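Lipoate-protein ligase, putative (Streptococcus pneumoniae, PDB 1VQZ) is a putative member of the lipoate-protein ligase family, with a lipoyl protein ligase A/B catalytic domain and a lipoate protein ligase C-terminal domain. Local coordinates at residues Q42-W47 and L212-M217; L94-I99 and G159-D164. All blocks are in the same frame, centred on the assembly; numbering follows the deposited sequence.

Contact 1 (Q42-W47 and L212-M217); sequences QIFLLW and LLLEYM. With EDO (1,2-ethanediol), chain E.
Phe44 has CG anti to its own backbone N (chi1 176°), which carries the ring out from strand 42-47 to helix 206-220, where selenomethionine Met217 curls over it. Bends at chi2 and chi3 fold the Met217 chain so that both its CG and its terminal methyl come down on one face of the ring. Met217 CG lies 3.6 Å from Phe44 CE2. Met217 CE stands 4.0 Å from the Phe44 ring centroid, 17° off the normal, a CH-pi contact. Between them Met217 SE sits above the same face at 4.8 Å from the Phe44 centroid, a more distant Met-aromatic contact. Leu214 meets the ring differently: its CD1 lies in the ring plane, at the edge, 4.0 Å from Phe44 CE2. Two residues along the strand, Leu46 directs CD1 against Leu213 CB at 3.8 Å, the two side chains crossing at about a right angle. Contact between the segments is thus apolar and largely buried. Next to Leu214, a 1,2-ethanediol, probably from the crystallisation liquor, donates from O1 a hydrogen bond of 3.2 Å to Glu215 OE2. Strand and helix segments run almost antiparallel (167°), their axes 9.7 Å apart, the usual spacing of a helix laid on a sheet. Helix 110-123 packs beside them, with Phe113 meeting the Phe44 ring and Pro116 touching Met217, while Leu45 faces helix 23-36 across the sheet.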
loop_
_atom_site.group_PDB
_atom_site.type_symbol
_atom_site.label_atom_id
_atom_site.label_comp_id
_atom_site.label_asym_id
_atom_site.label_seq_id
_atom_site.Cartn_x
_atom_site.Cartn_y
_atom_site.Cartn_z
ATOM N N GLN A 42 -4.041 -3.315 19.496
ATOM C CA GLN A 42 -4.912 -3.387 18.323
ATOM C C GLN A 42 -5.560 -2.051 18.090
ATOM O O GLN A 42 -6.181 -1.482 19.012
ATOM C CB GLN A 42 -6.073 -4.378 18.530
ATOM C CG GLN A 42 -5.723 -5.816 18.383
ATOM C CD GLN A 42 -5.146 -6.394 19.637
ATOM O OE1 GLN A 42 -5.530 -6.011 20.749
ATOM N NE2 GLN A 42 -4.197 -7.317 19.478
ATOM N N ILE A 43 -5.487 -1.600 16.849
ATOM C CA ILE A 43 -6.000 -0.276 16.456
ATOM C C ILE A 43 -6.752 -0.374 15.144
ATOM O O ILE A 43 -6.295 -1.022 14.195
ATOM C CB ILE A 43 -4.882 0.838 16.341
ATOM C CG1 ILE A 43 -4.062 0.968 17.631
ATOM C CG2 ILE A 43 -5.529 2.179 15.982
ATOM C CD1 ILE A 43 -2.835 1.839 17.529
ATOM N N PHE A 44 -7.928 0.251 15.119
ATOM C CA PHE A 44 -8.819 0.271 13.969
ATOM C C PHE A 44 -9.186 1.727 13.630
ATOM O O PHE A 44 -9.510 2.541 14.520
ATOM C CB PHE A 44 -10.100 -0.540 14.246
ATOM C CG PHE A 44 -11.129 -0.483 13.112
ATOM C CD1 PHE A 44 -10.841 -1.022 11.855
ATOM C CD2 PHE A 44 -12.385 0.136 13.289
ATOM C CE1 PHE A 44 -11.786 -0.939 10.812
ATOM C CE2 PHE A 44 -13.324 0.209 12.235
ATOM C CZ PHE A 44 -13.021 -0.333 11.017
ATOM N N LEU A 45 -9.123 2.051 12.351
ATOM C CA LEU A 45 -9.697 3.302 11.842
ATOM C C LEU A 45 -10.176 3.231 10.408
ATOM O O LEU A 45 -9.644 2.464 9.596
ATOM C CB LEU A 45 -8.744 4.499 11.970
ATOM C CG LEU A 45 -7.328 4.468 11.433
ATOM C CD1 LEU A 45 -6.795 5.875 11.264
ATOM C CD2 LEU A 45 -6.419 3.679 12.424
ATOM N N LEU A 46 -11.191 4.071 10.145
ATOM C CA LEU A 46 -11.746 4.331 8.810
ATOM C C LEU A 46 -11.573 5.816 8.464
ATOM O O LEU A 46 -11.773 6.658 9.300
ATOM C CB LEU A 46 -13.220 3.974 8.778
ATOM C CG LEU A 46 -13.578 2.532 9.156
ATOM C CD1 LEU A 46 -15.083 2.330 9.454
ATOM C CD2 LEU A 46 -13.096 1.623 8.085
ATOM N N TRP A 47 -11.185 6.118 7.230
ATOM C CA TRP A 47 -10.894 7.482 6.831
ATOM C C TRP A 47 -10.900 7.697 5.319
ATOM O O TRP A 47 -10.893 6.756 4.553
ATOM C CB TRP A 47 -9.568 7.933 7.457
ATOM C CG TRP A 47 -8.443 6.958 7.274
ATOM C CD1 TRP A 47 -8.241 5.766 7.931
ATOM C CD2 TRP A 47 -7.401 7.078 6.335
ATOM N NE1 TRP A 47 -7.097 5.165 7.482
ATOM C CE2 TRP A 47 -6.565 5.942 6.483
ATOM C CE3 TRP A 47 -7.058 8.054 5.400
ATOM C CZ2 TRP A 47 -5.399 5.759 5.711
ATOM C CZ3 TRP A 47 -5.886 7.858 4.611
ATOM C CH2 TRP A 47 -5.067 6.735 4.811
ATOM N N LEU A 212 -21.807 2.752 9.878
ATOM C CA LEU A 212 -22.358 1.392 10.079
ATOM C C LEU A 212 -21.251 0.387 10.308
ATOM O O LEU A 212 -21.359 -0.479 11.155
ATOM C CB LEU A 212 -23.183 0.930 8.879
ATOM C CG LEU A 212 -24.603 1.441 8.748
ATOM C CD1 LEU A 212 -25.156 1.217 7.284
ATOM C CD2 LEU A 212 -25.557 0.855 9.759
ATOM N N LEU A 213 -20.160 0.503 9.562
ATOM C CA LEU A 213 -19.003 -0.375 9.803
ATOM C C LEU A 213 -18.417 -0.210 11.206
ATOM O O LEU A 213 -18.134 -1.202 11.883
ATOM C CB LEU A 213 -17.895 -0.127 8.789
ATOM C CG LEU A 213 -17.894 -0.848 7.478
ATOM C CD1 LEU A 213 -16.578 -0.497 6.786
ATOM C CD2 LEU A 213 -18.035 -2.377 7.691
ATOM N N LEU A 214 -18.216 1.034 11.623
ATOM C CA LEU A 214 -17.666 1.313 12.946
ATOM C C LEU A 214 -18.647 0.783 13.974
ATOM O O LEU A 214 -18.234 0.103 14.932
ATOM C CB LEU A 214 -17.405 2.815 13.154
ATOM C CG LEU A 214 -16.787 3.168 14.522
ATOM C CD1 LEU A 214 -15.392 2.537 14.668
ATOM C CD2 LEU A 214 -16.680 4.671 14.764
ATOM N N GLU A 215 -19.936 1.054 13.786
ATOM C CA GLU A 215 -20.964 0.532 14.730
ATOM C C GLU A 215 -20.891 -1.008 14.805
ATOM O O GLU A 215 -20.941 -1.614 15.895
ATOM C CB GLU A 215 -22.393 1.010 14.365
ATOM C CG GLU A 215 -22.792 2.398 14.961
ATOM C CD GLU A 215 -22.683 2.491 16.534
ATOM O OE1 GLU A 215 -23.345 1.670 17.240
ATOM O OE2 GLU A 215 -21.941 3.385 17.053
ATOM N N TYR A 216 -20.728 -1.660 13.656
ATOM C CA TYR A 216 -20.509 -3.095 13.700
ATOM C C TYR A 216 -19.274 -3.498 14.504
ATOM O O TYR A 216 -19.330 -4.462 15.299
ATOM C CB TYR A 216 -20.407 -3.692 12.298
ATOM C CG TYR A 216 -20.523 -5.200 12.312
ATOM C CD1 TYR A 216 -19.426 -6.002 12.653
ATOM C CD2 TYR A 216 -21.731 -5.827 12.036
ATOM C CE1 TYR A 216 -19.528 -7.401 12.692
ATOM C CE2 TYR A 216 -21.838 -7.238 12.067
ATOM C CZ TYR A 216 -20.730 -8.007 12.398
ATOM O OH TYR A 216 -20.829 -9.375 12.402
HETATM N N MSE A 217 -18.168 -2.780 14.302
HETATM C CA MSE A 217 -16.902 -3.131 14.962
HETATM C C MSE A 217 -17.059 -3.053 16.473
HETATM O O MSE A 217 -16.597 -3.952 17.207
HETATM C CB MSE A 217 -15.758 -2.250 14.455
HETATM C CG MSE A 217 -15.269 -2.697 13.057
HETATM SE SE MSE A 217 -14.314 -4.488 13.044
HETATM C CE MSE A 217 -12.673 -3.934 13.919
HETATM C C1 EDO E . -20.094 5.744 14.629
HETATM O O1 EDO E . -21.367 5.143 14.456
HETATM C C2 EDO E . -20.250 7.160 15.164
HETATM O O2 EDO E . -18.964 7.649 15.610
#

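Contact 2 (L94-I99 and G159-D164); sequences LNYTII and GCLLFD
Antiparallel beta pairing joins strands 93-101 and 154-162, neighbours in the large mixed sheet of the lipoyl protein ligase A/B catalytic domain. Four backbone hydrogen bonds define the register. Leu94 and Leu161 form a hydrogen-bonded pair, with Leu161 N reaching Leu94 O at 2.7 Å and Leu94 N returning to Leu161 O. Tyr96 and Gly159 form the second such pair, through Tyr96 N to Gly159 O at 2.9 Å and Gly159 N to Tyr96 O at 3.1 Å. The non-hydrogen-bonded pair Asn95-Cys160 lies between, its CA atoms 4.6 Å apart and its side chains on the sheet face opposite to Leu94 and Tyr96. On the face carrying Leu94 and Tyr96, Leu94 CB and Leu161 CB pack at 4.2 Å, and Leu213 of helix 206-220 touches Leu161. A chi1 of 65° sets Tyr96 CG between the backbone N and the carbonyl carbon, which swings the ring across the neighbouring strand. Its hydroxyl is hydrogen-bonded to Asn146 OD1, and Phe113 stacks on the ring. At Gly159 the ring lies directly against the backbone: Tyr96 CE1 is 3.2 Å from Gly159 C, and Gly159 N stands 3.3 Å above the Tyr96 ring plane, offset toward the rim.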
loop_
_atom_site.group_PDB
_atom_site.type_symbol
_atom_site.label_atom_id
_atom_site.label_comp_id
_atom_site.label_asym_id
_atom_site.label_seq_id
_atom_site.Cartn_x
_atom_site.Cartn_y
_atom_site.Cartn_z
ATOM N N LEU A 94 -13.273 4.726 0.744
ATOM C CA LEU A 94 -13.196 4.609 2.191
ATOM C C LEU A 94 -12.019 3.727 2.528
ATOM O O LEU A 94 -12.003 2.546 2.185
ATOM C CB LEU A 94 -14.479 3.994 2.769
ATOM C CG LEU A 94 -14.542 3.849 4.295
ATOM C CD1 LEU A 94 -14.345 5.154 4.964
ATOM C CD2 LEU A 94 -15.875 3.197 4.714
ATOM N N ASN A 95 -11.037 4.339 3.182
ATOM C CA ASN A 95 -9.810 3.677 3.641
ATOM C C ASN A 95 -10.047 3.018 4.985
ATOM O O ASN A 95 -10.755 3.551 5.828
ATOM C CB ASN A 95 -8.660 4.726 3.727
ATOM C CG ASN A 95 -8.327 5.331 2.350
ATOM O OD1 ASN A 95 -8.499 6.539 2.096
ATOM N ND2 ASN A 95 -7.944 4.480 1.448
ATOM N N TYR A 96 -9.438 1.859 5.188
ATOM C CA TYR A 96 -9.481 1.172 6.475
ATOM C C TYR A 96 -8.053 0.885 6.892
ATOM O O TYR A 96 -7.150 0.677 6.029
ATOM C CB TYR A 96 -10.320 -0.141 6.442
ATOM C CG TYR A 96 -9.747 -1.221 5.550
ATOM C CD1 TYR A 96 -10.080 -1.303 4.192
ATOM C CD2 TYR A 96 -8.827 -2.136 6.063
ATOM C CE1 TYR A 96 -9.507 -2.288 3.379
ATOM C CE2 TYR A 96 -8.253 -3.092 5.276
ATOM C CZ TYR A 96 -8.583 -3.178 3.943
ATOM O OH TYR A 96 -7.979 -4.183 3.223
ATOM N N THR A 97 -7.861 0.835 8.214
ATOM C CA THR A 97 -6.569 0.497 8.824
ATOM C C THR A 97 -6.765 -0.461 9.999
ATOM O O THR A 97 -7.514 -0.165 10.900
ATOM C CB THR A 97 -5.939 1.752 9.372
ATOM O OG1 THR A 97 -5.797 2.691 8.311
ATOM C CG2 THR A 97 -4.627 1.481 9.997
ATOM N N ILE A 98 -6.100 -1.611 9.959
ATOM C CA ILE A 98 -6.135 -2.624 11.018
ATOM C C ILE A 98 -4.691 -2.869 11.459
ATOM O O ILE A 98 -3.928 -3.482 10.746
ATOM C CB ILE A 98 -6.720 -3.926 10.491
ATOM C CG1 ILE A 98 -8.047 -3.647 9.777
ATOM C CG2 ILE A 98 -6.939 -4.957 11.606
ATOM C CD1 ILE A 98 -8.455 -4.788 8.891
ATOM N N ILE A 99 -4.354 -2.406 12.654
ATOM C CA ILE A 99 -3.037 -2.578 13.263
ATOM C C ILE A 99 -3.069 -3.499 14.448
ATOM O O ILE A 99 -3.984 -3.426 15.304
ATOM C CB ILE A 99 -2.511 -1.223 13.716
ATOM C CG1 ILE A 99 -2.262 -0.324 12.493
ATOM C CG2 ILE A 99 -1.257 -1.368 14.559
ATOM C CD1 ILE A 99 -2.459 1.145 12.787
ATOM N N GLY A 159 -6.295 -0.753 3.432
ATOM C CA GLY A 159 -6.797 -0.808 2.071
ATOM C C GLY A 159 -7.958 0.096 1.838
ATOM O O GLY A 159 -8.246 0.930 2.673
ATOM N N CYS A 160 -8.608 -0.108 0.682
ATOM C CA CYS A 160 -9.639 0.782 0.112
ATOM C C CYS A 160 -10.952 0.007 -0.098
ATOM O O CYS A 160 -10.965 -1.085 -0.677
ATOM C CB CYS A 160 -9.170 1.280 -1.286
ATOM S SG CYS A 160 -7.655 2.236 -1.212
ATOM N N LEU A 161 -12.052 0.584 0.347
ATOM C CA LEU A 161 -13.384 0.095 0.008
ATOM C C LEU A 161 -13.965 1.063 -1.029
ATOM O O LEU A 161 -14.049 2.272 -0.783
ATOM C CB LEU A 161 -14.249 0.081 1.261
ATOM C CG LEU A 161 -13.881 -0.999 2.280
ATOM C CD1 LEU A 161 -14.186 -0.562 3.700
ATOM C CD2 LEU A 161 -14.641 -2.288 1.971
ATOM N N LEU A 162 -14.310 0.536 -2.203
ATOM C CA LEU A 162 -14.828 1.357 -3.311
ATOM C C LEU A 162 -16.307 1.548 -3.083
ATOM O O LEU A 162 -17.086 0.640 -3.303
ATOM C CB LEU A 162 -14.594 0.717 -4.689
ATOM C CG LEU A 162 -13.159 0.250 -5.002
ATOM C CD1 LEU A 162 -13.087 -0.415 -6.398
ATOM C CD2 LEU A 162 -12.192 1.390 -4.882
ATOM N N PHE A 163 -16.666 2.750 -2.612
ATOM C CA PHE A 163 -18.023 3.056 -2.362
ATOM C C PHE A 163 -18.671 3.748 -3.554
ATOM O O PHE A 163 -19.716 3.288 -4.031
ATOM C CB PHE A 163 -18.205 3.794 -1.038
ATOM C CG PHE A 163 -19.649 3.970 -0.674
ATOM C CD1 PHE A 163 -20.359 5.079 -1.130
ATOM C CD2 PHE A 163 -20.296 3.003 0.077
ATOM C CE1 PHE A 163 -21.720 5.180 -0.840
ATOM C CE2 PHE A 163 -21.633 3.097 0.359
ATOM C CZ PHE A 163 -22.341 4.174 -0.102
ATOM N N ASP A 164 -18.064 4.816 -4.050
ATOM C CA ASP A 164 -18.528 5.445 -5.303
ATOM C C ASP A 164 -17.402 6.230 -5.963
ATOM O O ASP A 164 -17.536 7.402 -6.318
ATOM C CB ASP A 164 -19.750 6.357 -5.057
ATOM C CG ASP A 164 -20.489 6.771 -6.361
ATOM O OD1 ASP A 164 -20.244 6.214 -7.468
ATOM O OD2 ASP A 164 -21.407 7.638 -6.247
#

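From the N terminus, after strand 13-17 and helix 23-36 the chain forms strand 42-47, then strand 93-101, and returns through strand 154-162 to make contact 2, closing a loop of 59 residues. Only later does helix 206-220 close contact 1, whose 164-residue loop wholly contains the smaller one, so the two nest without crossing. Their centres are about 10 Å apart. Strands 42-47 and 93-101 are antiparallel sheet neighbours, as Leu45 O to Thr97 N and Trp47 O to Asn95 N, each 2.8 Å, indicate. Leu46 CD2 also packs on Tyr96 CB at 3.7 Å. Contact 2 extends the sheet in its plane, whereas contact 1 adds a helix to one face.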